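Local coordinates for exopolyphosphatase (Cytophaga hutchinsonii, PDB 3MDQ), which probably hydrolyses inorganic polyphosphate by releasing terminal phosphate, and belongs to the Ppx/GppA phosphatases with an actin-like ATPase fold, at residues E114-F119 against N151-K156; V122-P127 against S295-K300; H173-E178 against A253-E258; E219-H224 against N245-Q250. All coordinates share one frame; numbering follows the deposited sequence.

Contacts 1 and 2 share helix 111-125 and touch, with Leu-117 CB 3.6 Å from Leu-299 CD1 and centres about 11 Å apart. Their segments alternate along the chain, so contact 2 opens before contact 1 closes. Contacts 3 and 4 both fall between the two segments of contact 2, and contact 4 lies within the span of contact 3; their centres are about 16 Å apart. Contacts 1 and 3, on opposite sides of the chain's centre, have centres about 34 Å apart. Contacts 1 and 2 thus join helix 111-125 to the outer strand 153-159 and to the end of strand 291-295 in the six-stranded sheet, while contacts 3 and 4 probably tie together the more peripheral helices.

Contact 1 (E114-F119 against N151-K156); sequences EAELIF and NEILWK
Phe-119 and Ile-153 run antiparallel, flank to flank, the ring leaving helix 111-125 while the isoleucine reaches back from strand 153-159. With CG anti to the backbone N (chi1 -158°), the phenylalanine projects toward the strand, and its CD2 meets Ile-153 CG1 at 3.5 Å. Further round the same ring, CE2 lies 3.8 Å from the carbonyl oxygen Glu-152 O. The far methyl of the isoleucine, CD1, settles 3.9 Å from Glu-116 CA, its chain roughly square to that of Glu-116. Lys-156 lies beyond: its CG packs on the methyl group of Ala-115 (CB to CG 3.9 Å), and a bend at chi2 (-63°) redirects the otherwise extended chain so that its tip crosses the Glu-116 carboxylate at a slant. There Glu-116 OE2 and Lys-156 NZ form a salt bridge of 3.0 Å, although its hydrogen-bond geometry is weak. OE1 of the same carboxylate pairs with Arg-113. In the strand, Leu-154 and Trp-155 form a classic beta bulge opposite Ile-147. Ile-146 on strand 143-148 touches both Phe-119 and Ile-153, continuing the apolar layer into the sheet. The chemistry is thus graded, from the packing of a buried ring on a partly exposed isoleucine to an ion pair nearer solvent, in which Glu-116, between two positive groups, probably stays ionised.

Contact 2 (V122-P127 against S295-K300); sequences VQQAVP and STYSLK
Ser-295 holds OG anti to its own backbone N (chi1 165°), and this torsion lays the hydroxyl against Ala-125, with OG 3.3 Å from the methyl carbon CB. Tyr-297 has CG anti to the carbonyl carbon (chi1 -72°), which brings its ring beside the same methyl; Ala-125 CB is 3.7 Å from Tyr-297 CG. The serine hydroxyl donates to Tyr-297 O at 2.7 Å, reaching one of the carbonyl's lone pairs within its plane and tying together the turn that follows strand 291-295. Gln-124 approaches the edge of the tyrosine ring in its plane, CG lying 4.0 Å from CE2, and its OE1 is hydrogen-bonded to Arg-120 on the same helix. Val-126 adds a methyl contact, CG2 to Ser-295 CB at 3.8 Å, just where the chain leaves the helix. Tyr-297 OH binds a glycerol, probably from the crystallisation liquor, and Tyr-305 touches the side chains of both Tyr-297 and Gln-124. Helix 111-125 therefore packs its end on the link from strand 291-295 of the six-stranded sheet to helix 299-309, consistent with the two-lobed actin-like ATPase fold of the Ppx/GppA family.

Contact 3 (H173-E178 against A253-E258); sequences HDPMRE and ASTRRE. With SO4 (sulfate ion), chain G.
Asp-174 and Pro-175 bring the loop before helix 178-191 against residues 253-256, the turn leading into helix 256-260. His-173 comes first: one face of its ring is overlain by the guanidinium of Arg-177, with NH1 offset toward the rim. A sulfate, probably from the crystallisation liquor, lies alongside; it accepts a nearly straight bond from Asp-174 N to its O3 (2.9 Å, 172°) and is also held by His-171. In Asp-174 a chi1 of -179° swings the carboxylate out toward the helix start, where OD1 accepts from Arg-256 N at 2.9 Å. That N-H arrives on the syn side, 18° out of the carboxylate plane. A negative group at a helix N-terminus would probably be favoured by the helix dipole. The arginine side chain itself leads away to salt bridges with Asp-271 and Glu-267. Pro-175, preceded by a cis peptide, lays CB 3.5 Å from Ser-254 O. Next, the backbone N of selenomethionine Met-176 gives its hydrogen to a water at 3.0 Å, and the water donates to Ser-254 O at 2.8 Å. Thr-255 and Glu-258 close a capping box: Thr-255 N bonds to Glu-258 OE1 at 3.0 Å, and Glu-258 N to Thr-255 OG1 at 3.2 Å. The contact thus joins the approach to helix 178-191 with the turn between helices 241-253 and 256-260, while Met-176 packs on Val-274 and Cys-278 of helix 267-286.

Contact 4 (E219-H224 against N245-Q250); sequences EMNIQH and NRLRKQ
Asn-221 OD1 is gripped by both terminal nitrogens of Arg-246, NH1 at 3.1 Å and NH2 at 3.0 Å. This fork joins a near-orthogonal helix-helix packing of the Ppx/GppA (actin-like) fold, segments 219-224 and 245-250 crossing at 105° with their axes 11.0 Å apart, beside the outer strand 236-240 of the six-stranded sheet. That strand lies between helices 212-225 and 241-253 in the chain, and its Leu-239 touches both Asn-221 and Leu-247. NH1 meets the amide oxygen almost in line with the C=O bond, whereas NH2 comes in the carbonyl plane onto a lone pair; the acceptor itself lies in the guanidinium plane. ND2 of the asparagine is taken by Tyr-237 and Asp-243, and Arg-246 NH1 also pairs with Asp-243, so the amide is fixed from both its ends. A bend at chi3 (76°) turns the guanidinium flat onto His-224, which reaches across from the facing helix. The two groups stack with planes 4° apart and centres 3.6 Å apart. Arg-246 CD continues over the same face as a CH-pi contact, 3.8 Å from the centroid of the His-224 ring. One arginine thus uses its edge for hydrogen bonding and its face for stacking, which should leave little freedom to rotate. On the other flank the packing is apolar, Met-220 CB lying 3.7 Å from Leu-247 CD2. Selenomethionine Met-220 then bends at chi3 to meet the amide of Gln-250, placing its methyl CE 3.4 Å from Gln-250 NE2.

Contact 1 (E114-F119 against N151-K156)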
# COMPACT_ATOMS: atom_id res chain seq x y z
N GLU A 114 6.43 7.88 -5.58
CA GLU A 114 5.41 6.91 -5.13
C GLU A 114 4.39 7.59 -4.17
O GLU A 114 3.18 7.45 -4.32
CB GLU A 114 6.07 5.71 -4.44
CG GLU A 114 5.14 4.63 -4.01
CD GLU A 114 5.84 3.45 -3.35
OE1 GLU A 114 7.06 3.52 -3.12
OE2 GLU A 114 5.14 2.43 -3.02
N ALA A 115 4.91 8.35 -3.23
CA ALA A 115 4.05 9.07 -2.31
C ALA A 115 3.12 10.06 -3.03
O ALA A 115 1.91 10.15 -2.75
CB ALA A 115 4.90 9.78 -1.25
N GLU A 116 3.69 10.81 -3.96
CA GLU A 116 2.89 11.78 -4.74
C GLU A 116 1.76 11.08 -5.48
O GLU A 116 0.61 11.57 -5.55
CB GLU A 116 3.78 12.56 -5.70
CG GLU A 116 4.75 13.44 -4.98
CD GLU A 116 5.84 13.97 -5.88
OE1 GLU A 116 5.95 13.58 -7.06
OE2 GLU A 116 6.65 14.76 -5.36
N LEU A 117 2.08 9.96 -6.13
CA LEU A 117 1.10 9.27 -6.95
C LEU A 117 0.03 8.65 -6.07
O LEU A 117 -1.15 8.73 -6.39
CB LEU A 117 1.79 8.22 -7.82
CG LEU A 117 2.71 8.73 -8.90
CD1 LEU A 117 3.59 7.58 -9.41
CD2 LEU A 117 1.90 9.36 -10.06
N ILE A 118 0.42 8.05 -4.95
CA ILE A 118 -0.55 7.53 -3.99
C ILE A 118 -1.53 8.65 -3.60
O ILE A 118 -2.76 8.44 -3.59
CB ILE A 118 0.11 6.96 -2.74
CG1 ILE A 118 0.82 5.64 -3.12
CG2 ILE A 118 -0.92 6.76 -1.62
CD1 ILE A 118 1.88 5.19 -2.12
N PHE A 119 -1.00 9.81 -3.26
CA PHE A 119 -1.89 10.90 -2.81
C PHE A 119 -2.85 11.37 -3.89
O PHE A 119 -4.00 11.73 -3.58
CB PHE A 119 -1.11 12.09 -2.23
CG PHE A 119 -1.92 12.96 -1.31
CD1 PHE A 119 -2.33 12.50 -0.06
CD2 PHE A 119 -2.28 14.23 -1.69
CE1 PHE A 119 -3.05 13.31 0.80
CE2 PHE A 119 -2.98 15.07 -0.80
CZ PHE A 119 -3.35 14.61 0.40
N ASN A 151 -6.25 19.93 -2.97
CA ASN A 151 -5.51 20.67 -4.02
C ASN A 151 -3.97 20.53 -4.02
O ASN A 151 -3.32 20.72 -5.06
CB ASN A 151 -5.83 22.15 -3.89
CG ASN A 151 -7.30 22.48 -4.17
OD1 ASN A 151 -7.99 23.03 -3.31
ND2 ASN A 151 -7.76 22.14 -5.35
N GLU A 152 -3.39 20.23 -2.87
CA GLU A 152 -1.97 20.46 -2.64
C GLU A 152 -1.38 19.31 -1.84
O GLU A 152 -2.04 18.76 -0.96
CB GLU A 152 -1.75 21.69 -1.76
CG GLU A 152 -1.68 23.07 -2.34
CD GLU A 152 -1.29 24.08 -1.21
OE1 GLU A 152 -2.17 24.41 -0.38
OE2 GLU A 152 -0.11 24.43 -1.13
N ILE A 153 -0.10 19.05 -2.10
CA ILE A 153 0.76 18.29 -1.20
C ILE A 153 1.68 19.29 -0.52
O ILE A 153 2.47 19.99 -1.16
CB ILE A 153 1.56 17.21 -1.94
CG1 ILE A 153 0.59 16.13 -2.46
CG2 ILE A 153 2.67 16.67 -1.00
CD1 ILE A 153 1.25 15.10 -3.39
N LEU A 154 1.59 19.32 0.80
CA LEU A 154 2.42 20.17 1.63
C LEU A 154 3.76 19.55 1.99
O LEU A 154 4.78 20.24 2.09
CB LEU A 154 1.63 20.53 2.90
CG LEU A 154 0.31 21.28 2.64
CD1 LEU A 154 -0.55 21.42 3.93
CD2 LEU A 154 0.60 22.68 2.05
N TRP A 155 3.76 18.23 2.17
CA TRP A 155 4.95 17.50 2.56
C TRP A 155 4.71 16.03 2.21
O TRP A 155 3.58 15.52 2.32
CB TRP A 155 5.23 17.64 4.06
CG TRP A 155 6.32 16.81 4.61
CD1 TRP A 155 7.65 17.14 4.72
CD2 TRP A 155 6.18 15.49 5.16
NE1 TRP A 155 8.33 16.10 5.33
CE2 TRP A 155 7.46 15.09 5.62
CE3 TRP A 155 5.10 14.64 5.35
CZ2 TRP A 155 7.68 13.84 6.20
CZ3 TRP A 155 5.31 13.42 5.95
CH2 TRP A 155 6.60 13.03 6.37
N LYS A 156 5.77 15.34 1.84
CA LYS A 156 5.67 13.87 1.70
C LYS A 156 7.01 13.23 1.93
O LYS A 156 8.06 13.83 1.67
CB LYS A 156 5.13 13.44 0.35
CG LYS A 156 6.05 13.50 -0.87
CD LYS A 156 6.51 14.87 -1.21
CE LYS A 156 7.46 14.84 -2.41
NZ LYS A 156 7.70 16.20 -3.00

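Contact 2 (V122-P127 against S295-K300)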
# COMPACT_ATOMS: atom_id res chain seq x y z
N VAL A 122 -5.67 9.04 -3.47
CA VAL A 122 -6.42 9.41 -2.25
C VAL A 122 -7.31 10.61 -2.50
O VAL A 122 -8.49 10.61 -2.07
CB VAL A 122 -5.45 9.64 -1.08
CG1 VAL A 122 -6.17 10.24 0.16
CG2 VAL A 122 -4.74 8.33 -0.70
N GLN A 123 -6.79 11.61 -3.20
CA GLN A 123 -7.55 12.82 -3.53
C GLN A 123 -8.82 12.45 -4.32
O GLN A 123 -9.87 13.09 -4.16
CB GLN A 123 -6.72 13.83 -4.33
CG GLN A 123 -5.72 14.55 -3.51
CD GLN A 123 -4.77 15.40 -4.33
OE1 GLN A 123 -4.37 15.00 -5.43
NE2 GLN A 123 -4.34 16.55 -3.77
N GLN A 124 -8.72 11.48 -5.23
CA GLN A 124 -9.89 11.04 -6.00
C GLN A 124 -10.89 10.24 -5.15
O GLN A 124 -12.09 10.32 -5.38
CB GLN A 124 -9.46 10.19 -7.20
CG GLN A 124 -10.50 10.11 -8.26
CD GLN A 124 -10.69 11.46 -8.99
OE1 GLN A 124 -9.81 12.34 -9.00
NE2 GLN A 124 -11.86 11.61 -9.63
N ALA A 125 -10.41 9.51 -4.15
CA ALA A 125 -11.24 8.66 -3.33
C ALA A 125 -11.91 9.35 -2.16
O ALA A 125 -12.99 8.91 -1.73
CB ALA A 125 -10.40 7.53 -2.80
N VAL A 126 -11.26 10.36 -1.59
CA VAL A 126 -11.67 10.99 -0.34
C VAL A 126 -11.70 12.51 -0.58
O VAL A 126 -10.66 13.12 -0.85
CB VAL A 126 -10.67 10.74 0.77
CG1 VAL A 126 -11.15 11.40 2.09
CG2 VAL A 126 -10.42 9.21 0.97
N PRO A 127 -12.89 13.12 -0.52
CA PRO A 127 -12.98 14.57 -0.71
C PRO A 127 -12.59 15.32 0.54
O PRO A 127 -13.38 15.42 1.48
CB PRO A 127 -14.46 14.77 -1.08
CG PRO A 127 -15.16 13.66 -0.39
CD PRO A 127 -14.20 12.49 -0.36
N SER A 295 -9.03 4.99 2.47
CA SER A 295 -9.18 5.19 1.03
C SER A 295 -9.02 3.85 0.33
O SER A 295 -8.01 3.20 0.51
CB SER A 295 -8.12 6.18 0.49
OG SER A 295 -8.02 6.11 -0.93
N THR A 296 -9.99 3.48 -0.51
CA THR A 296 -9.84 2.23 -1.29
C THR A 296 -8.96 2.42 -2.51
O THR A 296 -8.64 1.43 -3.16
CB THR A 296 -11.17 1.63 -1.70
OG1 THR A 296 -11.79 2.49 -2.65
CG2 THR A 296 -12.10 1.45 -0.47
N TYR A 297 -8.57 3.65 -2.81
CA TYR A 297 -7.61 3.97 -3.90
C TYR A 297 -6.23 4.15 -3.33
O TYR A 297 -6.05 4.70 -2.23
CB TYR A 297 -8.00 5.27 -4.59
CG TYR A 297 -9.22 5.22 -5.47
CD1 TYR A 297 -10.08 4.11 -5.52
CD2 TYR A 297 -9.54 6.32 -6.25
CE1 TYR A 297 -11.17 4.11 -6.34
CE2 TYR A 297 -10.63 6.30 -7.07
CZ TYR A 297 -11.45 5.20 -7.10
OH TYR A 297 -12.56 5.22 -7.93
N SER A 298 -5.23 3.71 -4.08
CA SER A 298 -3.85 3.82 -3.67
C SER A 298 -3.00 4.04 -4.95
O SER A 298 -3.43 4.74 -5.86
CB SER A 298 -3.41 2.62 -2.84
OG SER A 298 -3.52 1.40 -3.54
N LEU A 299 -1.78 3.51 -4.99
CA LEU A 299 -0.88 3.83 -6.09
C LEU A 299 -1.46 3.62 -7.49
O LEU A 299 -1.32 4.49 -8.34
CB LEU A 299 0.44 3.03 -5.97
CG LEU A 299 1.45 3.21 -7.09
CD1 LEU A 299 1.94 4.64 -7.15
CD2 LEU A 299 2.63 2.24 -6.84
N LYS A 300 -2.08 2.47 -7.74
CA LYS A 300 -2.52 2.16 -9.10
C LYS A 300 -3.56 3.19 -9.61
O LYS A 300 -3.51 3.62 -10.76
CB LYS A 300 -3.05 0.73 -9.20
CG LYS A 300 -4.32 0.41 -8.45
CD LYS A 300 -4.56 -1.10 -8.22
CE LYS A 300 -5.96 -1.41 -7.53
NZ LYS A 300 -6.00 -0.77 -6.22

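Contact 3 (H173-E178 against A253-E258)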
# COMPACT_ATOMS: atom_id res chain seq x y z
N HIS A 173 7.68 -11.88 18.35
CA HIS A 173 7.18 -13.16 18.81
C HIS A 173 5.73 -13.39 18.41
O HIS A 173 5.00 -12.46 18.04
CB HIS A 173 7.36 -13.29 20.31
CG HIS A 173 8.80 -13.31 20.72
ND1 HIS A 173 9.53 -12.14 20.89
CD2 HIS A 173 9.65 -14.33 20.94
CE1 HIS A 173 10.78 -12.47 21.21
NE2 HIS A 173 10.87 -13.79 21.28
N ASP A 174 5.32 -14.65 18.46
CA ASP A 174 4.02 -15.12 18.00
C ASP A 174 3.32 -15.83 19.14
O ASP A 174 3.58 -17.05 19.38
CB ASP A 174 4.26 -16.10 16.86
CG ASP A 174 3.00 -16.64 16.26
OD1 ASP A 174 2.00 -15.91 16.20
OD2 ASP A 174 3.02 -17.79 15.78
N PRO A 175 2.48 -15.13 19.90
CA PRO A 175 2.00 -13.76 19.73
C PRO A 175 2.94 -12.71 20.33
O PRO A 175 3.92 -13.03 21.01
CB PRO A 175 0.67 -13.78 20.48
CG PRO A 175 0.96 -14.68 21.60
CD PRO A 175 1.78 -15.80 20.99
N MSE A 176 2.65 -11.46 20.02
CA MSE A 176 3.52 -10.35 20.40
C MSE A 176 3.63 -10.22 21.91
O MSE A 176 2.67 -10.42 22.64
CB MSE A 176 2.98 -9.06 19.76
CG MSE A 176 3.62 -7.80 20.26
SE MSE A 176 3.10 -6.21 19.30
CE MSE A 176 3.76 -6.80 17.51
N ARG A 177 4.85 -9.94 22.37
CA ARG A 177 5.15 -9.73 23.74
C ARG A 177 5.35 -8.25 24.07
O ARG A 177 5.67 -7.45 23.21
CB ARG A 177 6.43 -10.49 24.06
CG ARG A 177 6.31 -11.97 23.83
CD ARG A 177 7.65 -12.65 24.10
NE ARG A 177 7.52 -14.07 23.86
CZ ARG A 177 8.50 -14.95 24.06
NH1 ARG A 177 9.67 -14.55 24.51
NH2 ARG A 177 8.29 -16.23 23.79
N GLU A 178 5.19 -7.91 25.35
CA GLU A 178 5.46 -6.55 25.79
C GLU A 178 6.83 -6.03 25.33
O GLU A 178 6.93 -4.88 24.84
CB GLU A 178 5.36 -6.49 27.30
CG GLU A 178 5.83 -5.17 27.94
CD GLU A 178 5.11 -3.94 27.44
OE1 GLU A 178 4.04 -4.06 26.79
OE2 GLU A 178 5.63 -2.82 27.71
N ALA A 253 -3.13 -9.60 20.17
CA ALA A 253 -3.28 -10.85 20.94
C ALA A 253 -3.15 -12.09 20.06
O ALA A 253 -2.91 -13.17 20.57
CB ALA A 253 -4.63 -10.88 21.68
N SER A 254 -3.37 -11.94 18.76
CA SER A 254 -3.50 -13.04 17.83
C SER A 254 -2.19 -13.74 17.51
O SER A 254 -1.11 -13.15 17.54
CB SER A 254 -4.16 -12.55 16.51
OG SER A 254 -3.22 -11.80 15.73
N THR A 255 -2.31 -15.03 17.17
CA THR A 255 -1.23 -15.75 16.55
C THR A 255 -1.32 -15.69 15.03
O THR A 255 -2.37 -15.43 14.46
CB THR A 255 -1.20 -17.22 16.99
OG1 THR A 255 -2.34 -17.86 16.43
CG2 THR A 255 -1.22 -17.36 18.49
N ARG A 256 -0.19 -15.94 14.37
CA ARG A 256 -0.16 -16.02 12.92
C ARG A 256 -1.22 -17.01 12.41
O ARG A 256 -1.96 -16.72 11.46
CB ARG A 256 1.23 -16.45 12.42
CG ARG A 256 1.30 -16.61 10.92
CD ARG A 256 2.70 -17.05 10.48
NE ARG A 256 2.67 -17.43 9.07
CZ ARG A 256 2.51 -18.66 8.61
NH1 ARG A 256 2.36 -19.69 9.44
NH2 ARG A 256 2.49 -18.85 7.30
N ARG A 257 -1.29 -18.18 13.02
CA ARG A 257 -2.25 -19.19 12.60
C ARG A 257 -3.68 -18.70 12.69
O ARG A 257 -4.49 -18.95 11.79
CB ARG A 257 -2.06 -20.46 13.43
CG ARG A 257 -2.97 -21.59 13.03
CD ARG A 257 -2.75 -21.99 11.60
NE ARG A 257 -1.40 -22.43 11.32
CZ ARG A 257 -1.02 -22.86 10.12
NH1 ARG A 257 -1.92 -22.88 9.14
NH2 ARG A 257 0.23 -23.26 9.90
N GLU A 258 -4.02 -17.98 13.75
CA GLU A 258 -5.37 -17.39 13.90
C GLU A 258 -5.63 -16.37 12.80
O GLU A 258 -6.73 -16.29 12.25
CB GLU A 258 -5.55 -16.73 15.24
CG GLU A 258 -5.63 -17.75 16.37
CD GLU A 258 -5.55 -17.16 17.76
OE1 GLU A 258 -5.01 -16.05 17.98
OE2 GLU A 258 -5.97 -17.89 18.68
S SO4 G . 8.33 -17.13 18.50
O1 SO4 G . 9.56 -17.29 19.28
O2 SO4 G . 8.73 -16.28 17.37
O3 SO4 G . 7.28 -16.63 19.33
O4 SO4 G . 7.88 -18.42 17.97
O HOH W 1 0.57 -11.01 17.95

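Contact 4 (E219-H224 against N245-Q250)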
# COMPACT_ATOMS: atom_id res chain seq x y z
N GLU A 219 -12.54 -4.25 6.18
CA GLU A 219 -13.33 -5.45 5.95
C GLU A 219 -13.64 -6.17 7.25
O GLU A 219 -14.75 -6.63 7.44
CB GLU A 219 -12.63 -6.38 4.94
CG GLU A 219 -12.67 -5.86 3.50
CD GLU A 219 -11.88 -6.71 2.51
OE1 GLU A 219 -11.14 -7.63 2.92
OE2 GLU A 219 -11.99 -6.45 1.30
N MSE A 220 -12.68 -6.23 8.18
CA MSE A 220 -12.90 -6.84 9.50
C MSE A 220 -13.96 -6.08 10.26
O MSE A 220 -14.79 -6.68 10.91
CB MSE A 220 -11.61 -6.87 10.32
CG MSE A 220 -10.61 -7.86 9.84
SE MSE A 220 -8.90 -7.82 10.70
CE MSE A 220 -9.44 -8.65 12.36
N ASN A 221 -13.95 -4.75 10.17
CA ASN A 221 -14.90 -3.96 10.91
C ASN A 221 -16.31 -4.10 10.35
O ASN A 221 -17.29 -4.11 11.09
CB ASN A 221 -14.51 -2.50 10.89
CG ASN A 221 -15.08 -1.73 12.08
OD1 ASN A 221 -14.89 -2.15 13.23
ND2 ASN A 221 -15.80 -0.64 11.79
N ILE A 222 -16.39 -4.19 9.03
CA ILE A 222 -17.67 -4.43 8.35
C ILE A 222 -18.28 -5.74 8.83
O ILE A 222 -19.45 -5.81 9.17
CB ILE A 222 -17.47 -4.38 6.82
CG1 ILE A 222 -17.26 -2.93 6.37
CG2 ILE A 222 -18.64 -5.03 6.06
CD1 ILE A 222 -16.62 -2.84 4.97
N GLN A 223 -17.46 -6.77 8.88
CA GLN A 223 -17.93 -8.09 9.32
C GLN A 223 -18.33 -8.04 10.78
O GLN A 223 -19.39 -8.55 11.15
CB GLN A 223 -16.85 -9.15 9.09
CG GLN A 223 -17.31 -10.60 9.30
CD GLN A 223 -18.58 -10.96 8.50
OE1 GLN A 223 -18.56 -11.12 7.27
NE2 GLN A 223 -19.70 -11.08 9.21
N HIS A 224 -17.54 -7.37 11.62
CA HIS A 224 -17.86 -7.30 13.04
C HIS A 224 -19.18 -6.59 13.30
O HIS A 224 -19.93 -7.01 14.18
CB HIS A 224 -16.73 -6.60 13.81
CG HIS A 224 -16.98 -6.52 15.28
ND1 HIS A 224 -17.44 -5.37 15.88
CD2 HIS A 224 -16.85 -7.44 16.26
CE1 HIS A 224 -17.59 -5.59 17.17
NE2 HIS A 224 -17.22 -6.83 17.43
N ASN A 245 -9.24 0.55 17.95
CA ASN A 245 -8.65 -0.04 19.15
C ASN A 245 -9.13 -1.47 19.44
O ASN A 245 -8.37 -2.28 19.98
CB ASN A 245 -8.81 0.90 20.34
CG ASN A 245 -7.84 2.09 20.27
OD1 ASN A 245 -6.61 1.93 20.02
ND2 ASN A 245 -8.37 3.27 20.50
N ARG A 246 -10.36 -1.81 19.06
CA ARG A 246 -10.80 -3.20 19.15
C ARG A 246 -9.99 -4.09 18.22
O ARG A 246 -9.53 -5.18 18.63
CB ARG A 246 -12.30 -3.34 18.80
CG ARG A 246 -12.88 -4.74 19.05
CD ARG A 246 -14.20 -4.96 18.31
NE ARG A 246 -14.02 -5.20 16.87
CZ ARG A 246 -14.24 -4.31 15.90
NH1 ARG A 246 -14.71 -3.09 16.14
NH2 ARG A 246 -14.02 -4.66 14.65
N LEU A 247 -9.78 -3.62 16.99
CA LEU A 247 -9.02 -4.40 16.04
C LEU A 247 -7.58 -4.52 16.48
O LEU A 247 -6.98 -5.59 16.32
CB LEU A 247 -9.08 -3.73 14.66
CG LEU A 247 -10.44 -3.75 13.97
CD1 LEU A 247 -10.54 -2.70 12.80
CD2 LEU A 247 -10.75 -5.21 13.52
N ARG A 248 -7.02 -3.46 17.02
CA ARG A 248 -5.64 -3.46 17.50
C ARG A 248 -5.48 -4.50 18.61
O ARG A 248 -4.55 -5.32 18.58
CB ARG A 248 -5.24 -2.07 17.98
CG ARG A 248 -3.87 -2.01 18.64
CD ARG A 248 -3.58 -0.61 19.22
NE ARG A 248 -4.43 -0.26 20.34
CZ ARG A 248 -4.34 -0.77 21.57
NH1 ARG A 248 -3.41 -1.67 21.86
NH2 ARG A 248 -5.18 -0.38 22.52
N LYS A 249 -6.39 -4.48 19.56
CA LYS A 249 -6.27 -5.40 20.70
C LYS A 249 -6.39 -6.85 20.19
O LYS A 249 -5.61 -7.74 20.59
CB LYS A 249 -7.32 -5.09 21.76
CG LYS A 249 -7.00 -3.89 22.56
CD LYS A 249 -8.20 -3.57 23.47
CE LYS A 249 -7.95 -2.39 24.39
NZ LYS A 249 -9.24 -1.88 24.98
N GLN A 250 -7.32 -7.07 19.27
CA GLN A 250 -7.54 -8.41 18.68
C GLN A 250 -6.28 -8.89 17.96
O GLN A 250 -5.80 -10.00 18.19
CB GLN A 250 -8.76 -8.40 17.74
CG GLN A 250 -8.92 -9.68 16.95
CD GLN A 250 -9.99 -9.63 15.90
OE1 GLN A 250 -10.75 -8.66 15.82
NE2 GLN A 250 -10.04 -10.67 15.06